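Local coordinates for protein nicking enzyme (Staphylococcus aureus, PDB 4HT4) that acts as a DNA relaxase of the MobA/MobL family, probably nicking plasmid DNA to start the conjugative transfer of antibiotic resistance, with this chain as its N-terminal relaxase part, at residues A[1-6]-A[170-175]; A[50-55]-A[106-111]; A[111-116]-A[157-162]. The protein carries 1 engineered substitution. One frame throughout, in Å; residues are numbered along the deposited sequence.

How the interactions relate
The example illustrates how contacts distant in sequence tie helices and loops to one sheet. From the N terminus, 1-6 leads into edge strand 5-11 and meets 170-175 of the long helix 162-182 only near the chain's end, so interaction 1 encloses almost the whole domain and both other contacts. Interaction 2 brings the end of the opposite edge strand, 48-52, against the end of helix 96-108. Interaction 3 follows it in series: from S111, which the two share, the chain runs to M115, and 111-116 meets the loop before helix 162-182. R171 links all three, through a salt bridge to E113 and packing on F106.

Interaction 1 of 3, residues A[1-6]-A[170-175]; sequences AMYHFQ and KRWENV. With nucleotides of chain B.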
loop_
_atom_site.group_PDB
_atom_site.type_symbol
_atom_site.label_atom_id
_atom_site.label_comp_id
_atom_site.label_asym_id
_atom_site.label_seq_id
_atom_site.Cartn_x
_atom_site.Cartn_y
_atom_site.Cartn_z
ATOM N N ALA A 1 -15.376 1.601 13.307
ATOM C CA ALA A 1 -16.376 2.542 13.796
ATOM C C ALA A 1 -16.042 3.973 13.389
ATOM O O ALA A 1 -16.551 4.923 13.981
ATOM C CB ALA A 1 -16.506 2.442 15.309
HETATM N N MSE A 2 -15.187 4.121 12.382
HETATM C CA MSE A 2 -14.778 5.442 11.917
HETATM C C MSE A 2 -14.102 5.359 10.550
HETATM O O MSE A 2 -13.386 4.400 10.261
HETATM C CB MSE A 2 -13.833 6.090 12.930
HETATM C CG MSE A 2 -13.833 7.608 12.903
HETATM SE SE MSE A 2 -12.417 8.328 14.021
HETATM C CE MSE A 2 -10.910 7.511 13.094
ATOM N N TYR A 3 -14.328 6.367 9.713
ATOM C CA TYR A 3 -13.751 6.389 8.374
ATOM C C TYR A 3 -12.477 7.220 8.311
ATOM O O TYR A 3 -12.442 8.364 8.766
ATOM C CB TYR A 3 -14.757 6.929 7.358
ATOM C CG TYR A 3 -14.310 6.796 5.919
ATOM C CD1 TYR A 3 -14.600 5.652 5.187
ATOM C CD2 TYR A 3 -13.602 7.814 5.290
ATOM C CE1 TYR A 3 -14.195 5.524 3.869
ATOM C CE2 TYR A 3 -13.193 7.694 3.974
ATOM C CZ TYR A 3 -13.492 6.549 3.270
ATOM O OH TYR A 3 -13.088 6.426 1.960
ATOM N N HIS A 4 -11.434 6.638 7.733
ATOM C CA HIS A 4 -10.208 7.372 7.460
ATOM C C HIS A 4 -9.493 6.790 6.252
ATOM O O HIS A 4 -9.105 5.622 6.249
ATOM C CB HIS A 4 -9.275 7.367 8.668
ATOM C CG HIS A 4 -7.955 8.024 8.406
ATOM N ND1 HIS A 4 -7.841 9.359 8.081
ATOM C CD2 HIS A 4 -6.696 7.528 8.407
ATOM C CE1 HIS A 4 -6.566 9.658 7.900
ATOM N NE2 HIS A 4 -5.850 8.564 8.093
ATOM N N PHE A 5 -9.322 7.613 5.225
ATOM C CA PHE A 5 -8.636 7.192 4.014
ATOM C C PHE A 5 -7.652 8.266 3.576
ATOM O O PHE A 5 -8.046 9.393 3.279
ATOM C CB PHE A 5 -9.649 6.916 2.901
ATOM C CG PHE A 5 -9.028 6.445 1.616
ATOM C CD1 PHE A 5 -8.805 5.099 1.393
ATOM C CD2 PHE A 5 -8.680 7.349 0.626
ATOM C CE1 PHE A 5 -8.240 4.665 0.211
ATOM C CE2 PHE A 5 -8.115 6.919 -0.555
ATOM C CZ PHE A 5 -7.895 5.577 -0.762
ATOM N N GLN A 6 -6.372 7.917 3.533
ATOM C CA GLN A 6 -5.352 8.863 3.099
ATOM C C GLN A 6 -4.591 8.346 1.886
ATOM O O GLN A 6 -4.158 7.195 1.853
ATOM C CB GLN A 6 -4.380 9.184 4.237
ATOM C CG GLN A 6 -3.356 10.247 3.875
ATOM C CD GLN A 6 -2.533 10.697 5.063
ATOM O OE1 GLN A 6 -2.563 10.076 6.125
ATOM N NE2 GLN A 6 -1.794 11.786 4.892
ATOM N N LYS A 170 -14.719 5.414 -2.137
ATOM C CA LYS A 170 -16.032 4.785 -2.067
ATOM C C LYS A 170 -15.907 3.269 -1.960
ATOM O O LYS A 170 -16.752 2.610 -1.355
ATOM C CB LYS A 170 -16.873 5.156 -3.290
ATOM N N ARG A 171 -14.846 2.724 -2.547
ATOM C CA ARG A 171 -14.606 1.288 -2.494
ATOM C C ARG A 171 -14.273 0.847 -1.076
ATOM O O ARG A 171 -14.739 -0.196 -0.618
ATOM C CB ARG A 171 -13.467 0.896 -3.434
ATOM C CG ARG A 171 -13.183 -0.596 -3.459
ATOM C CD ARG A 171 -11.931 -0.910 -4.255
ATOM N NE ARG A 171 -12.029 -0.447 -5.635
ATOM C CZ ARG A 171 -11.075 -0.611 -6.545
ATOM N NH1 ARG A 171 -9.948 -1.231 -6.220
ATOM N NH2 ARG A 171 -11.247 -0.159 -7.779
ATOM N N TRP A 172 -13.467 1.645 -0.384
ATOM C CA TRP A 172 -13.083 1.338 0.988
ATOM C C TRP A 172 -14.278 1.426 1.927
ATOM O O TRP A 172 -14.357 0.703 2.918
ATOM C CB TRP A 172 -11.955 2.260 1.461
ATOM C CG TRP A 172 -11.641 2.115 2.917
ATOM C CD1 TRP A 172 -11.664 3.102 3.859
ATOM C CD2 TRP A 172 -11.275 0.913 3.606
ATOM N NE1 TRP A 172 -11.325 2.593 5.087
ATOM C CE2 TRP A 172 -11.083 1.249 4.960
ATOM C CE3 TRP A 172 -11.086 -0.416 3.210
ATOM C CZ2 TRP A 172 -10.713 0.311 5.918
ATOM C CZ3 TRP A 172 -10.719 -1.346 4.163
ATOM C CH2 TRP A 172 -10.537 -0.979 5.501
ATOM N N GLU A 173 -15.210 2.317 1.604
ATOM C CA GLU A 173 -16.446 2.431 2.363
ATOM C C GLU A 173 -17.275 1.165 2.203
ATOM O O GLU A 173 -17.758 0.600 3.182
ATOM C CB GLU A 173 -17.254 3.638 1.890
ATOM C CG GLU A 173 -18.672 3.665 2.427
ATOM C CD GLU A 173 -19.529 4.724 1.765
ATOM O OE1 GLU A 173 -19.084 5.887 1.688
ATOM O OE2 GLU A 173 -20.645 4.389 1.317
ATOM N N ASN A 174 -17.434 0.727 0.958
ATOM C CA ASN A 174 -18.246 -0.442 0.648
ATOM C C ASN A 174 -17.666 -1.736 1.206
ATOM O O ASN A 174 -18.390 -2.562 1.760
ATOM C CB ASN A 174 -18.442 -0.562 -0.863
ATOM C CG ASN A 174 -19.251 0.583 -1.437
ATOM O OD1 ASN A 174 -19.634 1.509 -0.721
ATOM N ND2 ASN A 174 -19.510 0.528 -2.738
ATOM N N VAL A 175 -16.357 -1.911 1.056
ATOM C CA VAL A 175 -15.684 -3.105 1.552
ATOM C C VAL A 175 -15.750 -3.180 3.076
ATOM O O VAL A 175 -16.024 -4.238 3.642
ATOM C CB VAL A 175 -14.214 -3.167 1.087
ATOM C CG1 VAL A 175 -13.483 -4.314 1.768
ATOM C CG2 VAL A 175 -14.146 -3.318 -0.423
ATOM P P DT B 24 -10.569 15.840 13.051
ATOM O OP1 DT B 24 -11.813 16.637 12.964
ATOM O OP2 DT B 24 -9.347 16.444 13.623
ATOM O "O5'" DT B 24 -10.864 14.496 13.864
ATOM C "C5'" DT B 24 -11.853 13.590 13.401
ATOM C "C4'" DT B 24 -11.512 12.183 13.848
ATOM O "O4'" DT B 24 -10.618 11.579 12.883
ATOM C "C3'" DT B 24 -10.819 12.108 15.206
ATOM O "O3'" DT B 24 -11.514 11.199 16.050
ATOM C "C2'" DT B 24 -9.403 11.634 14.882
ATOM C "C1'" DT B 24 -9.608 10.878 13.574
ATOM N N1 DT B 24 -8.404 10.829 12.705
ATOM C C2 DT B 24 -7.646 9.682 12.677
ATOM O O2 DT B 24 -7.909 8.694 13.335
ATOM N N3 DT B 24 -6.559 9.733 11.846
ATOM C C4 DT B 24 -6.163 10.792 11.055
ATOM O O4 DT B 24 -5.168 10.744 10.341
ATOM C C5 DT B 24 -6.999 11.961 11.131
ATOM C C7 DT B 24 -6.665 13.174 10.317
ATOM C C6 DT B 24 -8.065 11.925 11.939
ATOM P P DG B 25 -11.751 11.557 17.597
ATOM O OP1 DG B 25 -13.115 11.107 17.955
ATOM O OP2 DG B 25 -11.364 12.971 17.804
ATOM O "O5'" DG B 25 -10.696 10.638 18.366
ATOM C "C5'" DG B 25 -10.912 9.237 18.392
ATOM C "C4'" DG B 25 -9.607 8.483 18.534
ATOM O "O4'" DG B 25 -9.903 7.064 18.540
ATOM C "C3'" DG B 25 -8.644 8.646 17.372
ATOM O "O3'" DG B 25 -7.381 8.128 17.746
ATOM C "C2'" DG B 25 -9.312 7.721 16.370
ATOM C "C1'" DG B 25 -9.552 6.521 17.281
ATOM N N9 DG B 25 -10.619 5.623 16.851
ATOM C C8 DG B 25 -11.888 5.548 17.371
ATOM N N7 DG B 25 -12.627 4.645 16.792
ATOM C C5 DG B 25 -11.798 4.083 15.830
ATOM C C6 DG B 25 -12.057 3.053 14.897
ATOM O O6 DG B 25 -13.104 2.410 14.728
ATOM N N1 DG B 25 -10.941 2.790 14.107
ATOM C C2 DG B 25 -9.733 3.440 14.208
ATOM N N2 DG B 25 -8.781 3.041 13.354
ATOM N N3 DG B 25 -9.477 4.409 15.079
ATOM C C4 DG B 25 -10.555 4.675 15.855
ATOM P P DA B 21 -10.348 16.894 -4.315
ATOM O OP1 DA B 21 -11.057 17.718 -5.318
ATOM O OP2 DA B 21 -9.811 17.529 -3.091
ATOM O "O5'" DA B 21 -11.313 15.696 -3.868
ATOM C "C5'" DA B 21 -10.787 14.594 -3.145
ATOM C "C4'" DA B 21 -11.754 14.047 -2.114
ATOM O "O4'" DA B 21 -11.015 13.181 -1.224
ATOM C "C3'" DA B 21 -12.358 15.068 -1.166
ATOM O "O3'" DA B 21 -13.472 14.483 -0.505
ATOM C "C2'" DA B 21 -11.194 15.317 -0.211
ATOM C "C1'" DA B 21 -10.491 13.960 -0.166
ATOM N N9 DA B 21 -9.041 14.058 -0.321
ATOM C C8 DA B 21 -8.342 15.113 -0.833
ATOM N N7 DA B 21 -7.046 14.924 -0.845
ATOM C C5 DA B 21 -6.884 13.659 -0.302
ATOM C C6 DA B 21 -5.748 12.869 -0.037
ATOM N N6 DA B 21 -4.499 13.264 -0.302
ATOM N N1 DA B 21 -5.948 11.652 0.512
ATOM C C2 DA B 21 -7.199 11.256 0.776
ATOM N N3 DA B 21 -8.340 11.910 0.571
ATOM C C4 DA B 21 -8.107 13.113 0.027
#
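Y3 lays its phenol ring against the indole of W172, CE1 coming within 3.5 Å of W172 CD1. The rings meet obliquely, with their planes at 46°, and the two side chains run past each other in opposite directions. This contact joins the start of edge strand 5-11 of the relaxase domain's five-stranded antiparallel sheet, and the residues leading into it, to helix 162-182, which packs across one side of the sheet. The Y3 ring reaches the helix because its CG stands anti to the backbone N (chi1 -172°). Its edge also lies near the backbone N of E173, while its hydroxyl is hydrogen-bonded to the carbonyl oxygen of R169, one turn back on the same helix. Two residues on, F5 points at the helix and sets CD1 against W172 CB at 4.2 Å. F106 of helix 96-108 meets W172 edge-to-face and also touches F5, so one aromatic cluster joins strand and both helices.

Alternation along the extended chain is the principle at work: Y3 and F5 lie on the helix side, H4 on the DNA side, although F5 O also approaches DA21 of chain B. One face of the H4 imidazole covers the base of DT24 of chain B, whose C4 sits 3.4 Å above the ring plane, offset toward the rim. The selenomethionine M2, bent at chi3 (60°), brings CE to this base too. At the chain terminus, the A1 amino group, also hydrogen-bonded to E93, donates a hydrogen bond from N to O6 of DG25 of chain B at 2.8 Å.

Interaction 2 of 3, residues A[50-55]-A[106-111]; sequences EILLPN and FAESLS
L52 and S111 give up most of the surface buried here, with A107, P54 and E108 filling in beside them. L52 closes strand 48-52, an outer strand of the central antiparallel sheet, and sends its two methyl groups to different places on the end of helix 96-108. CD1 meets the methyl of A107, with 3.7 Å between L52 CD1 and A107 CB. CD2 lies against the aliphatic part of E108, 3.6 Å from its CG, where the two side chains cross at about a right angle. L52 also touches V117 and L119 of the neighbouring strand, so its side chain packs against both the helix end and that strand.

S111 lies near the C-terminal end of helix 96-108 and points at the chain leaving the strand. Its CB approaches the carbonyl oxygens of L52 and L53, 3.9 Å from L53 O. With chi1 at 66°, OG sits between the backbone N and the carbonyl carbon and turns back to donate a hydrogen bond to E108 O. That carbonyl also accepts from N112 ND2, while A107 O takes the N-H groups of both L110 and S111; the helix end thus uses its own polar groups. Beyond L52, P54 brings its CA to 3.3 Å from S111 O.

No conventional hydrogen bond crosses between 50-55 and 106-111. The contact between strand end and helix end is therefore mainly van der Waals and apolar, while the serine hydroxyl is satisfied within its own segment.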
loop_
_atom_site.group_PDB
_atom_site.type_symbol
_atom_site.label_atom_id
_atom_site.label_comp_id
_atom_site.label_asym_id
_atom_site.label_seq_id
_atom_site.Cartn_x
_atom_site.Cartn_y
_atom_site.Cartn_z
ATOM N N GLU A 50 2.362 -8.458 4.512
ATOM C CA GLU A 50 2.178 -9.284 3.327
ATOM C C GLU A 50 2.365 -8.461 2.058
ATOM O O GLU A 50 2.017 -7.281 2.014
ATOM C CB GLU A 50 0.786 -9.921 3.330
ATOM C CG GLU A 50 0.553 -10.908 2.197
ATOM C CD GLU A 50 -0.887 -11.372 2.117
ATOM O OE1 GLU A 50 -1.709 -10.903 2.931
ATOM O OE2 GLU A 50 -1.198 -12.203 1.239
ATOM N N ILE A 51 2.923 -9.091 1.029
ATOM C CA ILE A 51 3.034 -8.466 -0.282
ATOM C C ILE A 51 2.111 -9.162 -1.275
ATOM O O ILE A 51 2.229 -10.364 -1.511
ATOM C CB ILE A 51 4.468 -8.508 -0.820
ATOM C CG1 ILE A 51 5.398 -7.697 0.081
ATOM C CG2 ILE A 51 4.514 -7.973 -2.242
ATOM C CD1 ILE A 51 6.804 -7.592 -0.450
ATOM N N LEU A 52 1.197 -8.394 -1.856
ATOM C CA LEU A 52 0.213 -8.945 -2.776
ATOM C C LEU A 52 0.543 -8.571 -4.218
ATOM O O LEU A 52 0.802 -7.408 -4.525
ATOM C CB LEU A 52 -1.186 -8.463 -2.399
ATOM C CG LEU A 52 -1.477 -8.517 -0.899
ATOM C CD1 LEU A 52 -1.435 -7.122 -0.293
ATOM C CD2 LEU A 52 -2.808 -9.188 -0.624
ATOM N N LEU A 53 0.526 -9.569 -5.096
ATOM C CA LEU A 53 0.931 -9.383 -6.485
ATOM C C LEU A 53 -0.249 -9.470 -7.447
ATOM O O LEU A 53 -1.255 -10.113 -7.148
ATOM C CB LEU A 53 1.968 -10.437 -6.871
ATOM C CG LEU A 53 3.194 -10.580 -5.975
ATOM C CD1 LEU A 53 4.163 -11.568 -6.595
ATOM C CD2 LEU A 53 3.857 -9.234 -5.760
ATOM N N PRO A 54 -0.123 -8.821 -8.616
ATOM C CA PRO A 54 -1.119 -8.971 -9.682
ATOM C C PRO A 54 -1.006 -10.336 -10.356
ATOM O O PRO A 54 -0.203 -11.168 -9.928
ATOM C CB PRO A 54 -0.749 -7.855 -10.664
ATOM C CG PRO A 54 0.700 -7.604 -10.418
ATOM C CD PRO A 54 0.896 -7.811 -8.949
ATOM N N ASN A 55 -1.800 -10.556 -11.399
ATOM C CA ASN A 55 -1.845 -11.849 -12.076
ATOM C C ASN A 55 -0.525 -12.248 -12.728
ATOM O O ASN A 55 0.029 -13.305 -12.424
ATOM C CB ASN A 55 -2.964 -11.863 -13.119
ATOM N N PHE A 106 -9.292 -5.355 0.467
ATOM C CA PHE A 106 -9.178 -4.064 -0.196
ATOM C C PHE A 106 -7.837 -3.928 -0.906
ATOM O O PHE A 106 -7.738 -3.287 -1.952
ATOM C CB PHE A 106 -9.356 -2.926 0.808
ATOM C CG PHE A 106 -9.187 -1.562 0.207
ATOM C CD1 PHE A 106 -10.195 -1.001 -0.557
ATOM C CD2 PHE A 106 -8.020 -0.842 0.398
ATOM C CE1 PHE A 106 -10.046 0.251 -1.115
ATOM C CE2 PHE A 106 -7.865 0.414 -0.158
ATOM C CZ PHE A 106 -8.880 0.961 -0.915
ATOM N N ALA A 107 -6.805 -4.532 -0.327
ATOM C CA ALA A 107 -5.475 -4.506 -0.919
ATOM C C ALA A 107 -5.448 -5.316 -2.211
ATOM O O ALA A 107 -4.758 -4.958 -3.165
ATOM C CB ALA A 107 -4.449 -5.035 0.064
ATOM N N GLU A 108 -6.203 -6.410 -2.233
ATOM C CA GLU A 108 -6.278 -7.268 -3.408
ATOM C C GLU A 108 -7.070 -6.605 -4.528
ATOM O O GLU A 108 -6.928 -6.962 -5.696
ATOM C CB GLU A 108 -6.890 -8.621 -3.049
ATOM C CG GLU A 108 -5.958 -9.511 -2.252
ATOM C CD GLU A 108 -6.640 -10.758 -1.734
ATOM O OE1 GLU A 108 -7.887 -10.798 -1.732
ATOM O OE2 GLU A 108 -5.925 -11.698 -1.328
ATOM N N SER A 109 -7.907 -5.639 -4.163
ATOM C CA SER A 109 -8.657 -4.879 -5.153
ATOM C C SER A 109 -7.746 -3.863 -5.835
ATOM O O SER A 109 -8.090 -3.311 -6.879
ATOM C CB SER A 109 -9.851 -4.174 -4.506
ATOM O OG SER A 109 -9.428 -3.225 -3.545
ATOM N N LEU A 110 -6.584 -3.624 -5.236
ATOM C CA LEU A 110 -5.588 -2.736 -5.821
ATOM C C LEU A 110 -4.629 -3.522 -6.708
ATOM O O LEU A 110 -4.205 -3.043 -7.759
ATOM C CB LEU A 110 -4.808 -2.004 -4.729
ATOM C CG LEU A 110 -5.609 -1.060 -3.836
ATOM C CD1 LEU A 110 -4.700 -0.381 -2.825
ATOM C CD2 LEU A 110 -6.341 -0.031 -4.679
ATOM N N SER A 111 -4.295 -4.735 -6.279
ATOM C CA SER A 111 -3.414 -5.600 -7.055
ATOM C C SER A 111 -4.140 -6.164 -8.272
ATOM O O SER A 111 -3.528 -6.778 -9.144
ATOM C CB SER A 111 -2.869 -6.738 -6.190
ATOM O OG SER A 111 -3.902 -7.619 -5.788
#

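Interaction 3 of 3, residues A[111-116]-A[157-162]; sequences SNEGMI and RDWNTK. With nucleotides of chain B.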
loop_
_atom_site.group_PDB
_atom_site.type_symbol
_atom_site.label_atom_id
_atom_site.label_comp_id
_atom_site.label_asym_id
_atom_site.label_seq_id
_atom_site.Cartn_x
_atom_site.Cartn_y
_atom_site.Cartn_z
ATOM N N SER A 111 -4.295 -4.735 -6.279
ATOM C CA SER A 111 -3.414 -5.600 -7.055
ATOM C C SER A 111 -4.140 -6.164 -8.272
ATOM O O SER A 111 -3.528 -6.778 -9.144
ATOM C CB SER A 111 -2.869 -6.738 -6.190
ATOM O OG SER A 111 -3.902 -7.619 -5.788
ATOM N N ASN A 112 -5.451 -5.950 -8.321
ATOM C CA ASN A 112 -6.261 -6.381 -9.451
ATOM C C ASN A 112 -6.275 -5.344 -10.566
ATOM O O ASN A 112 -6.915 -5.537 -11.599
ATOM C CB ASN A 112 -7.693 -6.661 -8.992
ATOM C CG ASN A 112 -8.028 -8.136 -9.004
ATOM O OD1 ASN A 112 -8.705 -8.623 -9.910
ATOM N ND2 ASN A 112 -7.553 -8.859 -7.996
ATOM N N GLU A 113 -5.562 -4.243 -10.354
ATOM C CA GLU A 113 -5.597 -3.115 -11.286
ATOM C C GLU A 113 -4.418 -2.797 -12.247
ATOM O O GLU A 113 -4.627 -2.012 -13.171
ATOM C CB GLU A 113 -6.017 -1.838 -10.546
ATOM C CG GLU A 113 -7.423 -1.904 -9.969
ATOM C CD GLU A 113 -7.864 -0.592 -9.353
ATOM O OE1 GLU A 113 -8.358 -0.612 -8.206
ATOM O OE2 GLU A 113 -7.726 0.457 -10.018
ATOM N N GLY A 114 -3.207 -3.346 -12.085
ATOM C CA GLY A 114 -2.798 -4.267 -11.041
ATOM C C GLY A 114 -1.443 -3.902 -10.474
ATOM O O GLY A 114 -0.407 -4.162 -11.087
HETATM N N MSE A 115 -1.458 -3.294 -9.294
HETATM C CA MSE A 115 -0.242 -2.819 -8.651
HETATM C C MSE A 115 0.326 -3.889 -7.729
HETATM O O MSE A 115 -0.303 -4.920 -7.494
HETATM C CB MSE A 115 -0.547 -1.557 -7.843
HETATM C CG MSE A 115 -1.844 -0.877 -8.253
HETATM SE SE MSE A 115 -2.487 0.436 -6.965
HETATM C CE MSE A 115 -1.169 1.825 -7.269
ATOM N N ILE A 116 1.526 -3.642 -7.216
ATOM C CA ILE A 116 2.092 -4.484 -6.174
ATOM C C ILE A 116 1.895 -3.783 -4.838
ATOM O O ILE A 116 2.306 -2.635 -4.666
ATOM C CB ILE A 116 3.587 -4.748 -6.399
ATOM C CG1 ILE A 116 3.808 -5.471 -7.729
ATOM C CG2 ILE A 116 4.157 -5.562 -5.248
ATOM C CD1 ILE A 116 5.250 -5.834 -7.991
ATOM N N ARG A 157 -1.151 4.595 -16.732
ATOM C CA ARG A 157 -2.179 4.052 -15.856
ATOM C C ARG A 157 -3.061 5.175 -15.323
ATOM O O ARG A 157 -2.638 6.329 -15.260
ATOM C CB ARG A 157 -1.540 3.291 -14.695
ATOM C CG ARG A 157 -0.709 2.094 -15.123
ATOM C CD ARG A 157 -1.580 0.883 -15.398
ATOM N NE ARG A 157 -0.785 -0.272 -15.804
ATOM C CZ ARG A 157 -1.230 -1.524 -15.803
ATOM N NH1 ARG A 157 -2.468 -1.790 -15.406
ATOM N NH2 ARG A 157 -0.437 -2.513 -16.191
ATOM N N ASP A 158 -4.287 4.835 -14.941
ATOM C CA ASP A 158 -5.233 5.830 -14.451
ATOM C C ASP A 158 -5.218 5.907 -12.928
ATOM O O ASP A 158 -6.144 6.437 -12.318
ATOM C CB ASP A 158 -6.646 5.506 -14.939
ATOM C CG ASP A 158 -7.179 4.212 -14.356
ATOM O OD1 ASP A 158 -6.371 3.296 -14.092
ATOM O OD2 ASP A 158 -8.409 4.109 -14.164
ATOM N N TRP A 159 -4.158 5.385 -12.322
ATOM C CA TRP A 159 -4.070 5.288 -10.869
ATOM C C TRP A 159 -3.997 6.645 -10.168
ATOM O O TRP A 159 -4.288 6.745 -8.977
ATOM C CB TRP A 159 -2.860 4.440 -10.472
ATOM C CG TRP A 159 -2.928 3.031 -10.965
ATOM C CD1 TRP A 159 -4.027 2.386 -11.448
ATOM C CD2 TRP A 159 -1.850 2.090 -11.026
ATOM N NE1 TRP A 159 -3.702 1.100 -11.805
ATOM C CE2 TRP A 159 -2.371 0.895 -11.556
ATOM C CE3 TRP A 159 -0.494 2.144 -10.686
ATOM C CZ2 TRP A 159 -1.586 -0.238 -11.752
ATOM C CZ3 TRP A 159 0.282 1.016 -10.880
ATOM C CH2 TRP A 159 -0.266 -0.158 -11.409
ATOM N N ASN A 160 -3.612 7.684 -10.900
ATOM C CA ASN A 160 -3.375 8.989 -10.287
ATOM C C ASN A 160 -4.433 10.041 -10.603
ATOM O O ASN A 160 -4.184 11.239 -10.469
ATOM C CB ASN A 160 -1.996 9.516 -10.684
ATOM C CG ASN A 160 -0.914 8.469 -10.548
ATOM O OD1 ASN A 160 -0.332 8.295 -9.477
ATOM N ND2 ASN A 160 -0.638 7.760 -11.638
ATOM N N THR A 161 -5.613 9.596 -11.017
ATOM C CA THR A 161 -6.683 10.516 -11.379
ATOM C C THR A 161 -7.666 10.705 -10.229
ATOM O O THR A 161 -7.763 9.858 -9.341
ATOM C CB THR A 161 -7.447 10.022 -12.613
ATOM O OG1 THR A 161 -8.063 8.763 -12.321
ATOM C CG2 THR A 161 -6.499 9.858 -13.790
ATOM N N LYS A 162 -8.391 11.820 -10.254
ATOM C CA LYS A 162 -9.410 12.101 -9.247
ATOM C C LYS A 162 -10.517 11.055 -9.270
ATOM O O LYS A 162 -11.034 10.667 -8.222
ATOM C CB LYS A 162 -10.012 13.491 -9.458
ATOM C CG LYS A 162 -9.119 14.638 -9.019
ATOM C CD LYS A 162 -9.861 15.963 -9.103
ATOM C CE LYS A 162 -9.011 17.113 -8.587
ATOM N NZ LYS A 162 -9.746 18.409 -8.628
ATOM P P DT B 20 -3.557 16.689 -3.138
ATOM O OP1 DT B 20 -3.362 18.066 -2.633
ATOM O OP2 DT B 20 -3.153 15.531 -2.313
ATOM O "O5'" DT B 20 -5.097 16.499 -3.511
ATOM C "C5'" DT B 20 -5.733 17.422 -4.380
ATOM C "C4'" DT B 20 -6.773 16.708 -5.220
ATOM O "O4'" DT B 20 -6.110 15.674 -5.990
ATOM C "C3'" DT B 20 -7.870 16.015 -4.419
ATOM O "O3'" DT B 20 -9.130 16.161 -5.069
ATOM C "C2'" DT B 20 -7.422 14.558 -4.408
ATOM C "C1'" DT B 20 -6.758 14.442 -5.774
ATOM N N1 DT B 20 -5.742 13.365 -5.855
ATOM C C2 DT B 20 -5.750 12.521 -6.939
ATOM O O2 DT B 20 -6.553 12.612 -7.846
ATOM N N3 DT B 20 -4.778 11.557 -6.926
ATOM C C4 DT B 20 -3.819 11.360 -5.955
ATOM O O4 DT B 20 -2.983 10.467 -6.028
ATOM C C5 DT B 20 -3.866 12.279 -4.848
ATOM C C7 DT B 20 -2.874 12.164 -3.732
ATOM C C6 DT B 20 -4.812 13.226 -4.849
ATOM P P DA B 19 2.747 18.359 -4.526
ATOM O OP1 DA B 19 2.527 19.531 -3.649
ATOM O OP2 DA B 19 3.648 17.271 -4.086
ATOM O "O5'" DA B 19 1.335 17.695 -4.881
ATOM C "C5'" DA B 19 0.248 18.500 -5.318
ATOM C "C4'" DA B 19 -0.955 17.641 -5.675
ATOM O "O4'" DA B 19 -0.665 16.862 -6.864
ATOM C "C3'" DA B 19 -1.385 16.646 -4.603
ATOM O "O3'" DA B 19 -2.801 16.581 -4.551
ATOM C "C2'" DA B 19 -0.802 15.323 -5.087
ATOM C "C1'" DA B 19 -0.850 15.488 -6.602
ATOM N N9 DA B 19 0.209 14.756 -7.288
ATOM C C8 DA B 19 1.526 14.705 -6.930
ATOM N N7 DA B 19 2.257 13.968 -7.729
ATOM C C5 DA B 19 1.359 13.507 -8.677
ATOM C C6 DA B 19 1.510 12.673 -9.802
ATOM N N6 DA B 19 2.680 12.139 -10.171
ATOM N N1 DA B 19 0.406 12.411 -10.534
ATOM C C2 DA B 19 -0.765 12.947 -10.163
ATOM N N3 DA B 19 -1.028 13.743 -9.127
ATOM C C4 DA B 19 0.088 13.984 -8.420
#
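A Met-aromatic contact joins two loops of the relaxase domain: 111-116, between helix 96-108 and strand 117-122, meets the loop 157-162 just ahead of helix 162-182. The selenomethionine M115 slides over one face of the W159 indole: CG lies 3.6 Å from the centroid of the six-membered ring in a CH-pi contact, SE is over the same ring, and the bend at chi3 (72°) brings CE down to CE3. R157 CB covers the opposite face, leaving the indole sandwiched. At its edge, in the ring plane, sits E113 O, 3.5 Å from W159 NE1, and R157 NH1 comes to 3.1 Å from the same oxygen.

The peptide from E113 to G114 is cis. The E113 carboxylate turns to salt bridges with R171 and K164 and a hydrogen bond from W168 NE1, tying the loop to helix 162-182; R157 pairs with E147.

W159 and N160 are the central residues of a type I turn from D158 to T161. N160 CB packs near the base of DA19 of chain B, and K162 N lies 3.1 Å from O2 of DT20 of chain B. T161 OG1 caps K164 N and reinforces the turn's weak backbone bond, 3.0 Å from D158 O.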